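Local coordinates for protein sialidase B (Streptococcus pneumoniae serotype 4, PDB 4XJW) that cleaves terminal sialic acid residues from oligosaccharides, glycoproteins and glycolipids, acting on alpha-2,3, alpha-2,6 and alpha-2,8 linkages, at residues Ala225-Thr230 with Lys234-Ile239; Asn261-Gln266 with Leu393-Asn398; Val76-Ala81 with Lys117-Tyr122. The protein carries 1 engineered substitution. All blocks are in the same frame, centred on the assembly; numbering follows the deposited sequence.

Interaction 1: Ala225-Thr230 with Lys234-Ile239; sequences ARYGGT and KSKINI. With DMS (dimethyl sulfoxide), chain C.
K236 lays its CE methylene over one face of the Y227 ring, 4.0 Å from the ring centroid, in a CH-pi contact. Its chain runs straight to CE and bends only at the last torsion (chi4 57°), which leaves NZ to make a weak hydrogen bond with the backbone O of Y263. N238 reaches the same phenol: ND2 donates to Y227 OH at 3.2 Å, the hydroxyl sitting somewhat out of the plane of the N238 amide, while T201 O also bonds to this hydroxyl. R226 and I237 lie on the face of the sheet opposite A225 and N238, alongside each other, with I237 CD1 3.7 Å from R226 NE. Behind these side chains the backbones are joined by A225 N to N238 O (2.8 Å), N238 N to A225 O (3.0 Å) and Y227 N to K236 O (3.0 Å). Farther on the strands part, and two waters link S235 OG to the carbonyls of G228 and G229. R226 NH1 bonds T230 O at 2.9 Å, and its guanidinium makes salt bridges to D224 and D232; NH2 also holds a dimethyl sulfoxide oxygen. This is an antiparallel beta hairpin of a sialidase propeller blade, whose connecting loop carries D232, probably the active-site proton acceptor.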
loop_
_atom_site.group_PDB
_atom_site.type_symbol
_atom_site.label_atom_id
_atom_site.label_comp_id
_atom_site.label_asym_id
_atom_site.label_seq_id
_atom_site.Cartn_x
_atom_site.Cartn_y
_atom_site.Cartn_z
ATOM N N ALA A 225 4.295 6.079 -2.860
ATOM C CA ALA A 225 5.431 5.365 -3.409
ATOM C C ALA A 225 6.458 5.385 -2.270
ATOM O O ALA A 225 7.045 6.428 -1.982
ATOM C CB ALA A 225 5.961 6.084 -4.645
ATOM N N ARG A 226 6.636 4.249 -1.603
ATOM C CA ARG A 226 7.440 4.214 -0.388
ATOM C C ARG A 226 8.800 3.580 -0.664
ATOM O O ARG A 226 8.893 2.432 -1.123
ATOM C CB ARG A 226 6.680 3.492 0.732
ATOM C CG ARG A 226 5.358 4.171 1.113
ATOM C CD ARG A 226 4.958 3.863 2.548
ATOM N NE ARG A 226 3.778 4.629 2.943
ATOM C CZ ARG A 226 3.193 4.536 4.130
ATOM N NH1 ARG A 226 3.679 3.700 5.044
ATOM N NH2 ARG A 226 2.130 5.280 4.398
ATOM N N TYR A 227 9.858 4.341 -0.393
ATOM C CA TYR A 227 11.196 3.918 -0.803
ATOM C C TYR A 227 11.944 3.120 0.261
ATOM O O TYR A 227 12.657 2.177 -0.083
ATOM C CB TYR A 227 12.023 5.121 -1.291
ATOM C CG TYR A 227 11.428 5.746 -2.525
ATOM C CD1 TYR A 227 10.378 6.661 -2.424
ATOM C CD2 TYR A 227 11.884 5.392 -3.794
ATOM C CE1 TYR A 227 9.801 7.215 -3.559
ATOM C CE2 TYR A 227 11.307 5.945 -4.945
ATOM C CZ TYR A 227 10.273 6.857 -4.808
ATOM O OH TYR A 227 9.688 7.420 -5.922
ATOM N N GLY A 228 11.767 3.505 1.525
ATOM C CA GLY A 228 12.484 2.911 2.649
ATOM C C GLY A 228 11.688 1.798 3.302
ATOM O O GLY A 228 11.326 1.867 4.489
ATOM N N GLY A 229 11.414 0.748 2.534
ATOM C CA GLY A 229 10.508 -0.286 2.995
ATOM C C GLY A 229 9.093 0.269 3.068
ATOM O O GLY A 229 8.804 1.321 2.496
ATOM N N THR A 230 8.214 -0.413 3.794
ATOM C CA THR A 230 6.810 -0.005 3.895
ATOM C C THR A 230 6.513 0.969 5.035
ATOM O O THR A 230 5.365 1.380 5.204
ATOM C CB THR A 230 5.880 -1.217 3.988
ATOM O OG1 THR A 230 6.346 -2.095 5.026
ATOM C CG2 THR A 230 5.832 -1.968 2.667
ATOM N N LYS A 234 8.765 8.893 9.658
ATOM C CA LYS A 234 9.801 9.437 8.781
ATOM C C LYS A 234 10.293 8.386 7.781
ATOM O O LYS A 234 10.484 7.219 8.125
ATOM C CB LYS A 234 10.980 9.934 9.638
ATOM C CG LYS A 234 11.616 8.842 10.499
ATOM C CD LYS A 234 12.668 9.373 11.470
ATOM C CE LYS A 234 13.236 8.222 12.296
ATOM N NZ LYS A 234 14.511 8.548 12.996
ATOM N N SER A 235 10.461 8.809 6.536
ATOM C CA SER A 235 10.990 7.937 5.497
ATOM C C SER A 235 11.241 8.782 4.255
ATOM O O SER A 235 11.183 10.016 4.315
ATOM C CB SER A 235 9.980 6.839 5.167
ATOM O OG SER A 235 10.576 5.809 4.402
ATOM N N LYS A 236 11.515 8.127 3.130
ATOM C CA LYS A 236 11.345 8.778 1.834
ATOM C C LYS A 236 10.095 8.183 1.209
ATOM O O LYS A 236 10.005 6.965 0.971
ATOM C CB LYS A 236 12.534 8.599 0.885
ATOM C CG LYS A 236 12.259 9.307 -0.451
ATOM C CD LYS A 236 13.335 9.075 -1.509
ATOM C CE LYS A 236 12.883 9.686 -2.837
ATOM N NZ LYS A 236 12.577 11.148 -2.716
ATOM N N ILE A 237 9.114 9.047 0.986
ATOM C CA ILE A 237 7.880 8.659 0.322
ATOM C C ILE A 237 7.451 9.785 -0.607
ATOM O O ILE A 237 7.515 10.953 -0.219
ATOM C CB ILE A 237 6.742 8.423 1.342
ATOM C CG1 ILE A 237 7.156 7.410 2.411
ATOM C CG2 ILE A 237 5.451 8.015 0.613
ATOM C CD1 ILE A 237 6.212 7.372 3.620
ATOM N N ASN A 238 7.032 9.432 -1.828
ATOM C CA ASN A 238 6.444 10.384 -2.774
ATOM C C ASN A 238 4.988 9.988 -3.022
ATOM O O ASN A 238 4.612 8.856 -2.757
ATOM C CB ASN A 238 7.195 10.346 -4.119
ATOM C CG ASN A 238 8.599 10.952 -4.055
ATOM O OD1 ASN A 238 8.870 11.863 -3.282
ATOM N ND2 ASN A 238 9.492 10.449 -4.908
ATOM N N ILE A 239 4.180 10.901 -3.559
ATOM C CA ILE A 239 2.825 10.551 -4.008
ATOM C C ILE A 239 2.842 10.351 -5.516
ATOM O O ILE A 239 3.272 11.236 -6.256
ATOM C CB ILE A 239 1.798 11.640 -3.658
ATOM C CG1 ILE A 239 1.832 11.988 -2.161
ATOM C CG2 ILE A 239 0.401 11.197 -4.083
ATOM C CD1 ILE A 239 1.630 10.787 -1.222
HETATM S S DMS C . -1.238 5.466 7.206
HETATM O O DMS C . -0.171 6.017 6.304
HETATM C C1 DMS C . -0.816 3.740 7.576
HETATM C C2 DMS C . -0.943 6.166 8.854
HETATM O O HOH W 1 12.221 4.008 5.818
HETATM O O HOH W 2 8.760 3.939 3.608
#

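Interaction 2: Asn261-Gln266 with Leu393-Asn398; sequences NDYEEQ and LRERHN
Y263 and E395 both set CG anti to the carbonyl carbon, beside the backbone N (chi1 -82° in the tyrosine), and E395 is then fully extended at chi2 (-179°). The two side chains meet at about a right angle, the phenol reaching across from the loop and the carboxylate coming off the strand. Y263 OH donates to E395 OE1 at 2.7 Å, a short bond that uses the anti lone pair, the one away from the other oxygen. Ring and carboxylate planes stand 74° apart. OE1 also comes within 3.5 Å of Y263 CE2, and the hydroxyl rests 3.8 Å from E395 CB, so the phenol end also packs against the base of the glutamate.

E395 OE2 accepts a hydrogen bond from S282 N. Donors on both oxygens probably hold the carboxylate in its rotation and would favour its ionised form. The second touch is looser: E264 CB lies 4.1 Å from N398 ND2, a plain van der Waals approach near the surface. What joins this pair is S385, whose OG bonds both E264 OE1 and N398 ND2; Q383 OE1 takes a further bond from that amide nitrogen.

Both segments are moored to the strand 377-387. R394, R396 and N398 bond its backbone as the antiparallel neighbour, while D262 and E264 of the loop make backbone bonds to Y384. The Y263-E395 bond thus spans two pieces of chain that share a partner but have no backbone bond between them. It is a contact between domains: the loop that follows strand 255-256 of a four-stranded propeller sheet packs on the beta-rich domain that interrupts the sialidase catalytic propeller between strands 301-308 and 420-426.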
loop_
_atom_site.group_PDB
_atom_site.type_symbol
_atom_site.label_atom_id
_atom_site.label_comp_id
_atom_site.label_asym_id
_atom_site.label_seq_id
_atom_site.Cartn_x
_atom_site.Cartn_y
_atom_site.Cartn_z
ATOM N N ASN A 261 13.350 15.820 -3.556
ATOM C CA ASN A 261 14.566 15.332 -4.198
ATOM C C ASN A 261 15.795 15.374 -3.309
ATOM O O ASN A 261 16.929 15.209 -3.789
ATOM C CB ASN A 261 14.813 16.083 -5.505
ATOM C CG ASN A 261 13.810 15.705 -6.579
ATOM O OD1 ASN A 261 13.518 14.523 -6.780
ATOM N ND2 ASN A 261 13.260 16.699 -7.250
ATOM N N ASP A 262 15.568 15.565 -2.013
ATOM C CA ASP A 262 16.659 15.542 -1.052
ATOM C C ASP A 262 17.310 14.156 -0.951
ATOM O O ASP A 262 18.505 14.047 -0.665
ATOM C CB ASP A 262 16.217 16.065 0.328
ATOM C CG ASP A 262 14.918 15.432 0.844
ATOM O OD1 ASP A 262 13.981 15.197 0.045
ATOM O OD2 ASP A 262 14.823 15.220 2.074
ATOM N N TYR A 263 16.524 13.108 -1.187
ATOM C CA TYR A 263 17.049 11.754 -1.315
ATOM C C TYR A 263 16.749 11.186 -2.697
ATOM O O TYR A 263 15.696 11.475 -3.277
ATOM C CB TYR A 263 16.449 10.848 -0.244
ATOM C CG TYR A 263 17.137 10.943 1.094
ATOM C CD1 TYR A 263 17.184 12.150 1.787
ATOM C CD2 TYR A 263 17.735 9.836 1.662
ATOM C CE1 TYR A 263 17.807 12.254 3.021
ATOM C CE2 TYR A 263 18.364 9.920 2.917
ATOM C CZ TYR A 263 18.396 11.137 3.579
ATOM O OH TYR A 263 19.024 11.249 4.801
ATOM N N GLU A 264 17.688 10.394 -3.221
ATOM C CA GLU A 264 17.533 9.719 -4.511
ATOM C C GLU A 264 16.343 8.751 -4.509
ATOM O O GLU A 264 16.045 8.126 -3.497
ATOM C CB GLU A 264 18.828 8.969 -4.860
ATOM C CG GLU A 264 18.806 8.195 -6.184
ATOM C CD GLU A 264 19.962 7.206 -6.331
ATOM O OE1 GLU A 264 20.675 6.940 -5.340
ATOM O OE2 GLU A 264 20.154 6.687 -7.448
ATOM N N GLU A 265 15.666 8.632 -5.647
ATOM C CA GLU A 265 14.642 7.608 -5.809
ATOM C C GLU A 265 15.329 6.270 -6.072
ATOM O O GLU A 265 15.759 5.997 -7.201
ATOM C CB GLU A 265 13.711 7.971 -6.970
ATOM C CG GLU A 265 12.903 9.249 -6.741
ATOM C CD GLU A 265 12.711 10.049 -8.028
ATOM O OE1 GLU A 265 12.996 9.510 -9.122
ATOM O OE2 GLU A 265 12.278 11.213 -7.940
ATOM N N GLN A 266 15.451 5.447 -5.034
ATOM C CA GLN A 266 16.168 4.181 -5.136
ATOM C C GLN A 266 15.241 2.998 -4.954
ATOM O O GLN A 266 14.433 2.976 -4.022
ATOM C CB GLN A 266 17.225 4.078 -4.040
ATOM C CG GLN A 266 18.496 4.838 -4.278
ATOM C CD GLN A 266 19.384 4.801 -3.056
ATOM O OE1 GLN A 266 19.309 5.679 -2.206
ATOM N NE2 GLN A 266 20.217 3.770 -2.953
ATOM N N LEU A 393 21.837 0.350 7.947
ATOM C CA LEU A 393 21.427 1.440 7.070
ATOM C C LEU A 393 22.371 2.631 7.199
ATOM O O LEU A 393 22.666 3.097 8.305
ATOM C CB LEU A 393 19.993 1.873 7.380
ATOM C CG LEU A 393 19.514 3.142 6.667
ATOM C CD1 LEU A 393 19.441 2.906 5.175
ATOM C CD2 LEU A 393 18.171 3.606 7.217
ATOM N N ARG A 394 22.851 3.107 6.056
ATOM C CA ARG A 394 23.679 4.300 6.003
ATOM C C ARG A 394 23.043 5.276 5.035
ATOM O O ARG A 394 22.609 4.882 3.954
ATOM C CB ARG A 394 25.094 3.940 5.549
ATOM C CG ARG A 394 26.009 5.137 5.339
ATOM C CD ARG A 394 27.426 4.677 5.016
ATOM N NE ARG A 394 27.420 3.560 4.073
ATOM C CZ ARG A 394 28.478 2.802 3.799
ATOM N NH1 ARG A 394 29.640 3.042 4.388
ATOM N NH2 ARG A 394 28.373 1.804 2.933
ATOM N N GLU A 395 22.966 6.538 5.442
ATOM C CA GLU A 395 22.420 7.593 4.610
ATOM C C GLU A 395 23.548 8.570 4.345
ATOM O O GLU A 395 24.083 9.177 5.280
ATOM C CB GLU A 395 21.262 8.271 5.340
ATOM C CG GLU A 395 20.208 7.260 5.794
ATOM C CD GLU A 395 19.021 7.876 6.511
ATOM O OE1 GLU A 395 18.692 9.052 6.247
ATOM O OE2 GLU A 395 18.411 7.164 7.348
ATOM N N ARG A 396 23.931 8.713 3.082
ATOM C CA ARG A 396 25.083 9.548 2.776
ATOM C C ARG A 396 25.003 10.328 1.475
ATOM O O ARG A 396 24.361 9.923 0.502
ATOM C CB ARG A 396 26.353 8.711 2.782
ATOM C CG ARG A 396 26.304 7.557 1.831
ATOM C CD ARG A 396 27.648 6.855 1.744
ATOM N NE ARG A 396 27.638 5.840 0.697
ATOM C CZ ARG A 396 28.496 4.831 0.624
ATOM N NH1 ARG A 396 29.443 4.692 1.544
ATOM N NH2 ARG A 396 28.404 3.959 -0.370
ATOM N N HIS A 397 25.680 11.467 1.484
ATOM C CA HIS A 397 25.756 12.327 0.322
ATOM C C HIS A 397 26.302 11.595 -0.906
ATOM O O HIS A 397 27.227 10.781 -0.804
ATOM C CB HIS A 397 26.605 13.553 0.665
ATOM C CG HIS A 397 25.888 14.567 1.499
ATOM N ND1 HIS A 397 26.444 15.132 2.625
ATOM C CD2 HIS A 397 24.659 15.125 1.364
ATOM C CE1 HIS A 397 25.587 15.990 3.153
ATOM N NE2 HIS A 397 24.498 16.007 2.404
ATOM N N ASN A 398 25.713 11.873 -2.066
ATOM C CA ASN A 398 26.038 11.110 -3.269
ATOM C C ASN A 398 26.679 11.910 -4.406
ATOM O O ASN A 398 26.777 11.424 -5.529
ATOM C CB ASN A 398 24.792 10.375 -3.780
ATOM C CG ASN A 398 23.695 11.324 -4.230
ATOM O OD1 ASN A 398 23.951 12.481 -4.575
ATOM N ND2 ASN A 398 22.463 10.834 -4.244
#

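Interaction 3: Val76-Ala81 with Lys117-Tyr122; sequences VEIRDA and KTYTMY. With PO4 (phosphate ion), chain D.
R79 NH1 donates to phosphate O2 at 2.7 Å in a nearly straight bond (168°), on the outer side of a strand whose inward residue I78 presses on Y119. O2 lies at the edge of the guanidinium, near its plane; R155 NH2 also binds the ion, which probably came from the crystallisation liquor, and N86 OD1 holds R79 NE. Inside, I78 drops CD1 onto the centre of one face of the Y119 ring, 3.5 Å from the centroid and 8° off the normal, a CH-pi contact in which the methyl touches every ring carbon almost equally. Y119 OH bonds L137 O, which probably helps hold the ring in place. V76 and M121 slide past each other in opposite directions. Turns at chi2 and chi3 of M121 (the latter 75°) fold its end over, and CE meets V76 CG1 at 3.5 Å. F110 touches both residues, and I66 and L108 extend the apolar layer. Strands 74-80 and 118-123 belong to different sheets, packed face to face in the concanavalin-like beta sandwich of the N-terminal domain. No hydrogen bond crosses between the segments: here the sheets cohere through methyl groups and a ring face, with R79 and its phosphate on the other side of strand 74-80.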
loop_
_atom_site.group_PDB
_atom_site.type_symbol
_atom_site.label_atom_id
_atom_site.label_comp_id
_atom_site.label_asym_id
_atom_site.label_seq_id
_atom_site.Cartn_x
_atom_site.Cartn_y
_atom_site.Cartn_z
ATOM N N VAL A 76 10.076 -22.274 0.447
ATOM C CA VAL A 76 10.773 -23.516 0.136
ATOM C C VAL A 76 11.720 -23.880 1.272
ATOM O O VAL A 76 12.202 -23.015 2.010
ATOM C CB VAL A 76 11.605 -23.459 -1.162
ATOM C CG1 VAL A 76 10.708 -23.245 -2.382
ATOM C CG2 VAL A 76 12.687 -22.394 -1.067
ATOM N N GLU A 77 11.980 -25.179 1.388
ATOM C CA GLU A 77 13.034 -25.698 2.237
ATOM C C GLU A 77 14.002 -26.460 1.340
ATOM O O GLU A 77 13.580 -27.146 0.406
ATOM C CB GLU A 77 12.454 -26.661 3.256
ATOM C CG GLU A 77 11.545 -26.053 4.274
ATOM C CD GLU A 77 11.495 -26.915 5.505
ATOM O OE1 GLU A 77 12.448 -26.847 6.314
ATOM O OE2 GLU A 77 10.530 -27.689 5.638
ATOM N N ILE A 78 15.299 -26.316 1.607
ATOM C CA ILE A 78 16.319 -27.065 0.876
ATOM C C ILE A 78 17.329 -27.555 1.898
ATOM O O ILE A 78 18.078 -26.759 2.473
ATOM C CB ILE A 78 16.992 -26.216 -0.230
ATOM C CG1 ILE A 78 15.989 -25.266 -0.880
ATOM C CG2 ILE A 78 17.603 -27.107 -1.291
ATOM C CD1 ILE A 78 16.538 -23.897 -1.169
ATOM N N ARG A 79 17.331 -28.864 2.152
ATOM C CA ARG A 79 18.045 -29.399 3.310
ATOM C C ARG A 79 18.856 -30.640 2.974
ATOM O O ARG A 79 18.371 -31.541 2.286
ATOM C CB ARG A 79 17.054 -29.743 4.423
ATOM C CG ARG A 79 16.095 -28.612 4.763
ATOM C CD ARG A 79 15.183 -28.985 5.903
ATOM N NE ARG A 79 15.935 -29.143 7.140
ATOM C CZ ARG A 79 15.421 -29.550 8.297
ATOM N NH1 ARG A 79 14.131 -29.858 8.393
ATOM N NH2 ARG A 79 16.208 -29.654 9.361
ATOM N N ASP A 80 20.083 -30.687 3.478
ATOM C CA ASP A 80 20.943 -31.857 3.308
ATOM C C ASP A 80 21.847 -31.921 4.532
ATOM O O ASP A 80 22.726 -31.076 4.705
ATOM C CB ASP A 80 21.776 -31.730 2.029
ATOM C CG ASP A 80 22.595 -32.984 1.717
ATOM O OD1 ASP A 80 23.262 -33.515 2.628
ATOM O OD2 ASP A 80 22.582 -33.422 0.548
ATOM N N ALA A 81 21.618 -32.914 5.386
ATOM C CA ALA A 81 22.317 -33.009 6.663
ATOM C C ALA A 81 23.795 -33.322 6.484
ATOM O O ALA A 81 24.624 -32.907 7.290
ATOM C CB ALA A 81 21.666 -34.050 7.542
ATOM N N LYS A 117 23.910 -19.390 -8.276
ATOM C CA LYS A 117 23.734 -19.814 -6.886
ATOM C C LYS A 117 22.543 -19.133 -6.248
ATOM O O LYS A 117 22.605 -18.715 -5.087
ATOM C CB LYS A 117 24.976 -19.508 -6.048
ATOM C CG LYS A 117 26.243 -20.181 -6.534
ATOM C CD LYS A 117 27.361 -19.933 -5.536
ATOM C CE LYS A 117 28.496 -20.910 -5.714
ATOM N NZ LYS A 117 29.446 -20.836 -4.567
ATOM N N THR A 118 21.455 -19.038 -6.998
ATOM C CA THR A 118 20.302 -18.273 -6.554
ATOM C C THR A 118 19.018 -19.093 -6.625
ATOM O O THR A 118 18.834 -19.896 -7.546
ATOM C CB THR A 118 20.172 -16.992 -7.390
ATOM O OG1 THR A 118 21.326 -16.167 -7.156
ATOM C CG2 THR A 118 18.920 -16.209 -7.015
ATOM N N TYR A 119 18.150 -18.898 -5.637
ATOM C CA TYR A 119 16.833 -19.502 -5.623
ATOM C C TYR A 119 15.833 -18.366 -5.746
ATOM O O TYR A 119 15.869 -17.413 -4.964
ATOM C CB TYR A 119 16.591 -20.241 -4.308
ATOM C CG TYR A 119 17.590 -21.333 -3.973
ATOM C CD1 TYR A 119 17.504 -22.590 -4.563
ATOM C CD2 TYR A 119 18.591 -21.110 -3.046
ATOM C CE1 TYR A 119 18.409 -23.598 -4.249
ATOM C CE2 TYR A 119 19.492 -22.117 -2.704
ATOM C CZ TYR A 119 19.399 -23.352 -3.318
ATOM O OH TYR A 119 20.294 -24.348 -2.984
ATOM N N THR A 120 14.938 -18.458 -6.720
ATOM C CA THR A 120 13.974 -17.387 -6.951
ATOM C C THR A 120 12.566 -17.944 -7.060
ATOM O O THR A 120 12.336 -18.900 -7.801
ATOM C CB THR A 120 14.287 -16.656 -8.271
ATOM O OG1 THR A 120 15.638 -16.174 -8.249
ATOM C CG2 THR A 120 13.338 -15.473 -8.492
ATOM N N MET A 121 11.621 -17.327 -6.352
ATOM C CA MET A 121 10.224 -17.758 -6.379
ATOM C C MET A 121 9.322 -16.686 -6.974
ATOM O O MET A 121 9.396 -15.523 -6.566
ATOM C CB MET A 121 9.747 -18.053 -4.967
ATOM C CG MET A 121 8.269 -18.427 -4.889
ATOM S SD MET A 121 7.952 -20.101 -5.508
ATOM C CE MET A 121 8.587 -21.028 -4.122
ATOM N N TYR A 122 8.481 -17.078 -7.927
ATOM C CA TYR A 122 7.455 -16.184 -8.466
ATOM C C TYR A 122 6.098 -16.797 -8.183
ATOM O O TYR A 122 5.915 -17.994 -8.333
ATOM C CB TYR A 122 7.589 -16.039 -9.982
ATOM C CG TYR A 122 8.947 -15.629 -10.507
ATOM C CD1 TYR A 122 9.928 -16.577 -10.754
ATOM C CD2 TYR A 122 9.228 -14.298 -10.798
ATOM C CE1 TYR A 122 11.168 -16.211 -11.263
ATOM C CE2 TYR A 122 10.453 -13.918 -11.315
ATOM C CZ TYR A 122 11.423 -14.883 -11.535
ATOM O OH TYR A 122 12.645 -14.519 -12.044
HETATM P P PO4 D . 11.499 -30.139 10.907
HETATM O O1 PO4 D . 10.466 -31.160 11.306
HETATM O O2 PO4 D . 12.812 -30.824 10.577
HETATM O O3 PO4 D . 10.981 -29.411 9.678
HETATM O O4 PO4 D . 11.691 -29.164 12.040
#

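How the interactions relate
Along the chain, interaction 3 comes first, then interaction 1, then interaction 2, each closing before the next opens. Interactions 1 and 2 adjoin, with centres about 12 Å apart: the loop 261-266 packs against the hairpin end, E265 CB lying 3.7 Å from Y227 CE2. A continuous path of contacts thus leads from the catalytic propeller, close to its active site, through that loop to the inserted domain carrying strand 394-398. Interaction 3 stands apart in the N-terminal lectin-like sandwich, its centre about 30 Å from that of interaction 1 and about 33 Å from that of interaction 2. The contacts thus touch three beta domains: the propeller, the domain inserted into it, and the N-terminal sandwich.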